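Local coordinates for methylglyoxal reductase (NADPH-dependent) (Candida albicans SC5314, PDB 6KWS), which probably reduces methylglyoxal with NADPH as the hydride donor, as a Rossmann-fold oxidoreductase of the dihydroflavonol-4-reductase subfamily, at residues Gly8-Phe12 against Ile13-Val17; Val32-Thr35 against Ala36-Asp39; Leu96-Pro99 against Ala100-Thr104; Glu150-Trp153 against Gln154-Leu157. The protein carries 1 engineered substitution. All coordinates share one frame; numbering follows the deposited sequence.

Contact 1: residues Gly8-Phe12 against Ile13-Val17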
# COMPACT_ATOMS: atom_id res chain seq x y z
N GLY A 8 -3.76 8.79 -7.81
CA GLY A 8 -4.53 7.57 -7.67
C GLY A 8 -5.46 7.64 -6.47
O GLY A 8 -5.52 6.70 -5.66
N ALA A 9 -6.22 8.74 -6.36
CA ALA A 9 -6.93 9.08 -5.14
C ALA A 9 -8.12 8.16 -4.84
O ALA A 9 -8.64 8.22 -3.71
CB ALA A 9 -7.42 10.52 -5.23
N THR A 10 -8.56 7.34 -5.79
CA THR A 10 -9.61 6.36 -5.51
C THR A 10 -9.07 5.00 -5.08
O THR A 10 -9.88 4.11 -4.79
CB THR A 10 -10.49 6.16 -6.73
OG1 THR A 10 -9.64 5.97 -7.85
CG2 THR A 10 -11.35 7.38 -6.96
N GLY A 11 -7.75 4.80 -5.08
CA GLY A 11 -7.19 3.54 -4.62
C GLY A 11 -7.52 3.26 -3.15
O GLY A 11 -8.03 4.09 -2.40
N PHE A 12 -7.17 2.03 -2.74
CA PHE A 12 -7.53 1.52 -1.41
C PHE A 12 -6.84 2.29 -0.29
O PHE A 12 -7.49 2.86 0.59
CB PHE A 12 -7.19 0.03 -1.37
CG PHE A 12 -7.40 -0.63 -0.05
CD1 PHE A 12 -8.58 -0.45 0.67
CD2 PHE A 12 -6.44 -1.50 0.45
CE1 PHE A 12 -8.78 -1.10 1.88
CE2 PHE A 12 -6.62 -2.15 1.65
CZ PHE A 12 -7.79 -1.96 2.38
N ILE A 13 -5.51 2.29 -0.29
CA ILE A 13 -4.80 3.12 0.68
C ILE A 13 -5.14 4.58 0.48
O ILE A 13 -5.31 5.34 1.44
CB ILE A 13 -3.28 2.88 0.58
CG1 ILE A 13 -2.92 1.41 0.80
CG2 ILE A 13 -2.57 3.78 1.52
CD1 ILE A 13 -1.43 1.11 0.56
N ALA A 14 -5.28 5.01 -0.78
CA ALA A 14 -5.33 6.44 -1.08
C ALA A 14 -6.56 7.10 -0.48
O ALA A 14 -6.46 8.15 0.18
CB ALA A 14 -5.26 6.68 -2.58
N GLN A 15 -7.74 6.50 -0.70
CA GLN A 15 -8.96 7.03 -0.10
C GLN A 15 -8.78 7.28 1.39
O GLN A 15 -9.27 8.27 1.93
CB GLN A 15 -10.13 6.08 -0.36
CG GLN A 15 -10.45 5.90 -1.84
CD GLN A 15 -11.90 5.49 -2.08
OE1 GLN A 15 -12.70 5.37 -1.15
NE2 GLN A 15 -12.25 5.28 -3.34
N HIS A 16 -8.07 6.38 2.07
CA HIS A 16 -7.85 6.55 3.49
C HIS A 16 -6.94 7.74 3.77
O HIS A 16 -7.21 8.55 4.67
CB HIS A 16 -7.28 5.27 4.08
CG HIS A 16 -8.32 4.24 4.37
ND1 HIS A 16 -9.26 4.39 5.37
CD2 HIS A 16 -8.59 3.04 3.78
CE1 HIS A 16 -10.05 3.33 5.39
NE2 HIS A 16 -9.67 2.50 4.43
N VAL A 17 -5.87 7.88 2.98
CA VAL A 17 -5.02 9.06 3.08
C VAL A 17 -5.84 10.33 2.88
O VAL A 17 -5.74 11.30 3.65
CB VAL A 17 -3.86 8.96 2.07
CG1 VAL A 17 -3.19 10.31 1.89
CG2 VAL A 17 -2.85 7.89 2.52

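Contact 2: residues Val32-Thr35 against Ala36-Asp39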
# COMPACT_ATOMS: atom_id res chain seq x y z
N VAL A 32 -7.02 11.39 -10.63
CA VAL A 32 -7.87 10.25 -10.93
C VAL A 32 -7.79 10.04 -12.42
O VAL A 32 -7.33 10.92 -13.16
CB VAL A 32 -9.33 10.48 -10.49
CG1 VAL A 32 -9.42 10.49 -8.98
CG2 VAL A 32 -9.86 11.78 -11.08
N ARG A 33 -8.25 8.88 -12.87
CA ARG A 33 -8.08 8.49 -14.27
C ARG A 33 -9.22 8.94 -15.17
O ARG A 33 -9.05 8.88 -16.40
CB ARG A 33 -7.91 6.96 -14.44
CG ARG A 33 -6.62 6.27 -13.84
CD ARG A 33 -6.40 6.56 -12.34
NE ARG A 33 -7.66 6.37 -11.63
CZ ARG A 33 -7.97 6.70 -10.38
NH1 ARG A 33 -7.11 7.25 -9.55
NH2 ARG A 33 -9.20 6.46 -9.98
N SER A 34 -10.37 9.37 -14.62
CA SER A 34 -11.49 9.84 -15.42
C SER A 34 -12.36 10.79 -14.60
O SER A 34 -12.22 10.89 -13.38
CB SER A 34 -12.36 8.68 -15.94
OG SER A 34 -12.78 7.85 -14.88
N THR A 35 -13.27 11.48 -15.30
CA THR A 35 -14.25 12.33 -14.62
C THR A 35 -15.16 11.50 -13.72
O THR A 35 -15.50 11.93 -12.61
CB THR A 35 -15.08 13.10 -15.65
OG1 THR A 35 -14.23 13.96 -16.40
CG2 THR A 35 -16.13 13.96 -14.96
N ALA A 36 -15.59 10.32 -14.19
CA ALA A 36 -16.41 9.46 -13.34
C ALA A 36 -15.71 9.16 -12.02
O ALA A 36 -16.28 9.38 -10.95
CB ALA A 36 -16.74 8.15 -14.07
N LYS A 37 -14.45 8.70 -12.08
CA LYS A 37 -13.70 8.43 -10.86
C LYS A 37 -13.65 9.66 -9.96
O LYS A 37 -13.82 9.54 -8.74
CB LYS A 37 -12.28 7.98 -11.20
CG LYS A 37 -12.18 6.65 -11.92
CD LYS A 37 -12.43 5.50 -10.97
CE LYS A 37 -11.83 4.20 -11.48
NZ LYS A 37 -12.02 3.11 -10.48
N GLY A 38 -13.45 10.84 -10.55
CA GLY A 38 -13.29 12.05 -9.76
C GLY A 38 -14.60 12.55 -9.17
O GLY A 38 -14.68 12.86 -7.98
N ASP A 39 -15.65 12.63 -10.00
CA ASP A 39 -16.98 12.97 -9.48
C ASP A 39 -17.37 12.02 -8.36
O ASP A 39 -17.91 12.44 -7.33
CB ASP A 39 -18.03 12.90 -10.59
CG ASP A 39 -17.88 14.00 -11.63
OD1 ASP A 39 -17.20 15.03 -11.35
OD2 ASP A 39 -18.47 13.83 -12.72

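Contact 3: residues Leu96-Pro99 against Ala100-Thr104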
# COMPACT_ATOMS: atom_id res chain seq x y z
N LEU A 96 5.18 -5.37 -16.64
CA LEU A 96 5.35 -5.08 -15.22
C LEU A 96 6.62 -4.30 -14.90
O LEU A 96 6.55 -3.27 -14.22
CB LEU A 96 5.33 -6.37 -14.41
CG LEU A 96 3.95 -6.90 -14.05
CD1 LEU A 96 4.05 -8.28 -13.38
CD2 LEU A 96 3.23 -5.91 -13.16
N LEU A 97 7.79 -4.77 -15.36
CA LEU A 97 9.05 -4.22 -14.85
C LEU A 97 9.38 -2.87 -15.47
O LEU A 97 9.64 -1.90 -14.74
CB LEU A 97 10.19 -5.20 -15.10
CG LEU A 97 10.14 -6.38 -14.13
CD1 LEU A 97 11.08 -7.48 -14.59
CD2 LEU A 97 10.50 -5.90 -12.73
N LEU A 98 9.36 -2.77 -16.80
CA LEU A 98 9.60 -1.47 -17.43
C LEU A 98 8.56 -0.43 -17.01
O LEU A 98 8.97 0.66 -16.58
CB LEU A 98 9.67 -1.65 -18.94
CG LEU A 98 10.88 -2.50 -19.34
CD1 LEU A 98 10.82 -2.84 -20.80
CD2 LEU A 98 12.19 -1.79 -19.00
N PRO A 99 7.25 -0.69 -17.08
CA PRO A 99 6.28 0.33 -16.61
C PRO A 99 6.52 0.80 -15.18
O PRO A 99 6.34 1.99 -14.89
CB PRO A 99 4.93 -0.38 -16.74
CG PRO A 99 5.15 -1.43 -17.75
CD PRO A 99 6.56 -1.89 -17.59
N ALA A 100 6.90 -0.10 -14.27
CA ALA A 100 7.22 0.34 -12.91
C ALA A 100 8.46 1.22 -12.90
O ALA A 100 8.46 2.28 -12.26
CB ALA A 100 7.40 -0.86 -11.98
N VAL A 101 9.52 0.81 -13.60
CA VAL A 101 10.75 1.61 -13.59
C VAL A 101 10.55 2.91 -14.36
O VAL A 101 10.87 4.00 -13.86
CB VAL A 101 11.94 0.81 -14.14
CG1 VAL A 101 13.17 1.71 -14.20
CG2 VAL A 101 12.22 -0.39 -13.26
N ASP A 102 10.01 2.83 -15.57
CA ASP A 102 9.82 4.03 -16.37
C ASP A 102 8.77 4.95 -15.75
O ASP A 102 8.97 6.17 -15.67
CB ASP A 102 9.44 3.66 -17.80
CG ASP A 102 10.58 2.94 -18.53
OD1 ASP A 102 11.76 3.24 -18.25
OD2 ASP A 102 10.28 2.05 -19.38
N GLY A 103 7.65 4.38 -15.28
CA GLY A 103 6.65 5.19 -14.59
C GLY A 103 7.24 6.00 -13.45
O GLY A 103 6.95 7.19 -13.30
N THR A 104 8.11 5.37 -12.65
CA THR A 104 8.65 6.07 -11.49
C THR A 104 9.59 7.20 -11.92
O THR A 104 9.58 8.28 -11.31
CB THR A 104 9.37 5.08 -10.58
OG1 THR A 104 8.51 3.95 -10.36
CG2 THR A 104 9.68 5.71 -9.23

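Contact 4: residues Glu150-Trp153 against Gln154-Leu157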
# COMPACT_ATOMS: atom_id res chain seq x y z
N GLU A 150 16.96 -8.85 -2.89
CA GLU A 150 18.11 -8.97 -3.78
C GLU A 150 17.80 -9.73 -5.06
O GLU A 150 18.73 -10.12 -5.77
CB GLU A 150 19.32 -9.59 -3.03
CG GLU A 150 19.93 -8.60 -2.00
CD GLU A 150 20.64 -7.39 -2.65
OE1 GLU A 150 21.85 -7.49 -3.00
OE2 GLU A 150 19.95 -6.35 -2.85
N ILE A 151 16.52 -9.87 -5.42
CA ILE A 151 16.18 -10.59 -6.63
C ILE A 151 16.77 -9.88 -7.84
O ILE A 151 16.80 -8.65 -7.92
CB ILE A 151 14.65 -10.76 -6.76
CG1 ILE A 151 14.29 -11.56 -8.02
CG2 ILE A 151 13.96 -9.40 -6.76
CD1 ILE A 151 12.80 -12.00 -8.13
N SER A 152 17.29 -10.66 -8.78
CA SER A 152 17.79 -10.09 -10.02
C SER A 152 16.67 -9.76 -11.01
O SER A 152 15.56 -10.31 -10.97
CB SER A 152 18.75 -11.05 -10.70
OG SER A 152 18.03 -12.14 -11.22
N TRP A 153 16.99 -8.85 -11.93
CA TRP A 153 16.12 -8.60 -13.08
C TRP A 153 15.81 -9.90 -13.80
O TRP A 153 14.67 -10.13 -14.22
CB TRP A 153 16.80 -7.62 -14.03
CG TRP A 153 15.94 -7.10 -15.14
CD1 TRP A 153 15.75 -7.66 -16.37
CD2 TRP A 153 15.18 -5.88 -15.14
NE1 TRP A 153 14.92 -6.88 -17.13
CE2 TRP A 153 14.55 -5.78 -16.40
CE3 TRP A 153 14.97 -4.86 -14.20
CZ2 TRP A 153 13.72 -4.71 -16.74
CZ3 TRP A 153 14.14 -3.80 -14.54
CH2 TRP A 153 13.53 -3.74 -15.80
N GLN A 154 16.81 -10.75 -13.98
CA GLN A 154 16.58 -11.97 -14.72
C GLN A 154 15.60 -12.86 -13.99
O GLN A 154 14.65 -13.38 -14.58
CB GLN A 154 17.90 -12.69 -14.99
CG GLN A 154 18.80 -12.01 -16.02
CD GLN A 154 19.29 -10.63 -15.58
OE1 GLN A 154 19.46 -10.36 -14.38
NE2 GLN A 154 19.55 -9.76 -16.55
N ASP A 155 15.78 -13.01 -12.67
CA ASP A 155 14.88 -13.84 -11.90
C ASP A 155 13.49 -13.23 -11.77
O ASP A 155 12.52 -13.97 -11.55
CB ASP A 155 15.50 -14.09 -10.53
CG ASP A 155 16.64 -15.11 -10.60
OD1 ASP A 155 16.98 -15.54 -11.73
OD2 ASP A 155 17.20 -15.47 -9.53
N ALA A 156 13.36 -11.92 -11.92
CA ALA A 156 12.05 -11.29 -11.84
C ALA A 156 11.15 -11.65 -13.01
O ALA A 156 9.93 -11.53 -12.88
CB ALA A 156 12.22 -9.78 -11.73
N LEU A 157 11.70 -12.12 -14.14
CA LEU A 157 10.92 -12.57 -15.30
C LEU A 157 10.39 -14.00 -15.19
O LEU A 157 9.58 -14.40 -16.03
CB LEU A 157 11.75 -12.49 -16.57
CG LEU A 157 12.68 -11.31 -16.77
CD1 LEU A 157 13.47 -11.56 -18.01
CD2 LEU A 157 11.91 -10.01 -16.90

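Contact 1: residues Gly8-Phe12 against Ile13-Val17
Gln15 meets the loop of Gly8-Phe12 through both its backbone and its side chain. Gln15 N donates to Gly11 O at 3.0 Å in a nearly straight bond, with an N-H...O angle of 175°. The bond closes the first turn of helix 12-23. The side chain turns back along the loop, with CG beside the backbone N (chi1 -63°) and the chain extended beyond it. This places Gln15 NE2 3.0 Å from Thr10 O, but the bond is bent and weak. NE2 has a second weak partner in Glu206, so neither acceptor holds the amide firmly. Within the loop, Gly11 N bonds to Gly8 O and closes a type I turn.

Packing surrounds these bonds. Gln15 CG lies 3.5 Å from Ala9 O. Ala14 points its methyl at the turn, and Ala14 CB lies 3.1 Å from Gly8 O. The His16 ring offers its edge to the loop, with His16 CD2 3.4 Å from Phe12 O near the ring plane. The polar partner of this ring lies elsewhere, since His16 NE2 bonds to Pro200 O. Phe12 carries CG anti to its own N (chi1 176°), and the ring packs on Gln201 and Val240.

Thr10, Phe12 and Ile13 bind NADPH in this protein, although this chain holds no cofactor. Gly8, Gly11 and Ala14 occupy the three small positions of the glycine-rich GxxGxx(G/A) motif. This turn between the first strand and first helix is the dinucleotide-binding signature of the Rossmann fold.

Contact 2: residues Val32-Thr35 against Ala36-Asp39
Ser34 caps the start of helix 35-44. Ser34 OG accepts from Lys37 N in a straight but weak bond of 3.4 Å. OG sits between the backbone N and the carbonyl carbon (chi1 54°), which turns it to the open end of the helix. Ser34 O takes Gly38 N at 3.1 Å, and Thr35 O takes Asp39 N at 2.7 Å.

The close packing lies on the Val32 side. Val32 is buried at the end of strand 27-32. Val32 CG2 rests 3.7 Å from Gly38 CA, and Val32 CB lies 3.9 Å from Lys37 CB. Gly38 brings only its backbone to this side, so the helix comes close to the strand end. Val32 also touches Tyr53 of the neighbouring strand.

Away from Val32 the contact is looser. On one flank Thr35 and Asp39 run side by side and point the same way, with CG2 of Thr35 touching OD2 of Asp39. OD1 of Asp39 has its own partner in Tyr53 OH. On another flank, Arg33 bends at chi2 and chi3 and brings Arg33 NH2 edge-on to the aliphatic chain of Lys37, 3.5 Å from Lys37 CD.

Arg33 binds NADPH in this protein. Lys37 NZ lies 4.4 Å from Arg33 NH2, and the two would make the local potential positive. That is consistent with a site for an anionic group, probably the 2'-phosphate that distinguishes NADPH from NADH.

Contact 3: residues Leu96-Pro99 against Ala100-Thr104
Leu98 and Asp102 stand one turn apart on helix 92-114. The Asp102 carboxylate leans back along the helix, with CG beside its own backbone N (chi1 -65°). Asp102 OD2 therefore comes 3.8 Å from Leu98 CB. Its approach to Leu98 O is between two acceptors and adds no bond. Asp102 N does bond to that oxygen, almost in line with its C=O.

Val101 repeats this pattern on Leu97. One branch, Val101 CG2, rests 3.3 Å from Leu97 O, while the other, CG1, is anti to the backbone N. Val101 N bonds to Leu97 O at 2.9 Å. Ala100 sets its methyl, CB, 3.4 Å from Leu96 O.

Pro99 has no N-H to give to the turn before it, and the helix kinks there. Pro99 O still accepts from Gly103 N at 2.8 Å, with the donor well above the carbonyl plane. Thr104 turns its hydroxyl back to Ala100 O, which accepts from both Thr104 N and Thr104 OG1.

The faces of the helix differ in what they meet. Leu97 and Val101 lie against Trp153 and Phe170, whereas Ala100 and Thr104 lie against Ala171 of helix 160-181. Pro99 and Asp102 are exposed. Helix 92-114 follows strand 75-80 and leads to strand 120-124, a beta-alpha-beta crossover of the Rossmann fold.

Contact 4: residues Glu150-Trp153 against Gln154-Leu157
This is a local helix-capping contact at the protein surface, where Ser152 meets Asp155 and Ala156. It starts the short helix 153-156, which follows a loop after strand 142-143. Ser152 is the N-cap. Ser152 OG accepts from Asp155 N at 2.8 Å, with an N-H...O angle of 164°. OG lies between the backbone N and the carbonyl carbon (chi1 72°), and this turns it inward to the helix end. Ser152 OG also lies 3.3 Å from Asp155 CB.

Ala156 N is shared between two carbonyls. Ala156 N bonds to Ser152 O at 2.9 Å and only weakly to Trp153 O. The helix is thus about one turn long and loosely bonded. The bond from Asp155 N, at position N3, to the N-cap side chain is the classic N-cap bond. Here that bond begins a small helix that packs beside helix 92-114 of the Rossmann domain.

Ile151, just before the cap, crosses the Asp155 side chain at a slant. Ile151 CG1 is anti to the backbone N, and it meets Asp155 CB at 3.8 Å. Ile151 CD1 lies 4.3 Å from Ala156 CB.

Trp153 and Leu157 form the apolar flank. Leu157 CG lies 3.4 Å from Trp153 O. Leu157 CD2 comes obliquely to the indole, 4.3 Å from Trp153 NE1. That NE1 bonds to Glu93, which fixes the side chain at its polar edge. The Trp153 ring also stands edge-to-face with Phe170. Ile151 O accepts from Lys169 NZ, a further tie to helix 160-181.

The four contacts follow one another along the chain and form two pairs. Contacts 1 and 2 have centres 13 Å apart and begin the helices after strands 3-7 and 27-32, neighbours in the parallel sheet. They touch where Arg33 NH1 lies 3.2 Å from Gly8 CA, and together they supply residues of the NADPH site. Contacts 3 and 4 have centres 14 Å apart. They meet mainly through Leu97 of helix 92-114, which packs on Trp153, Ala156 and Leu157, with Leu98 also touching Trp153. Contacts 2 and 4 are farthest apart, with centres 35 Å apart. One pair thus shapes the cofactor end of the Rossmann domain, and the other joins a surface helix to its helical layer.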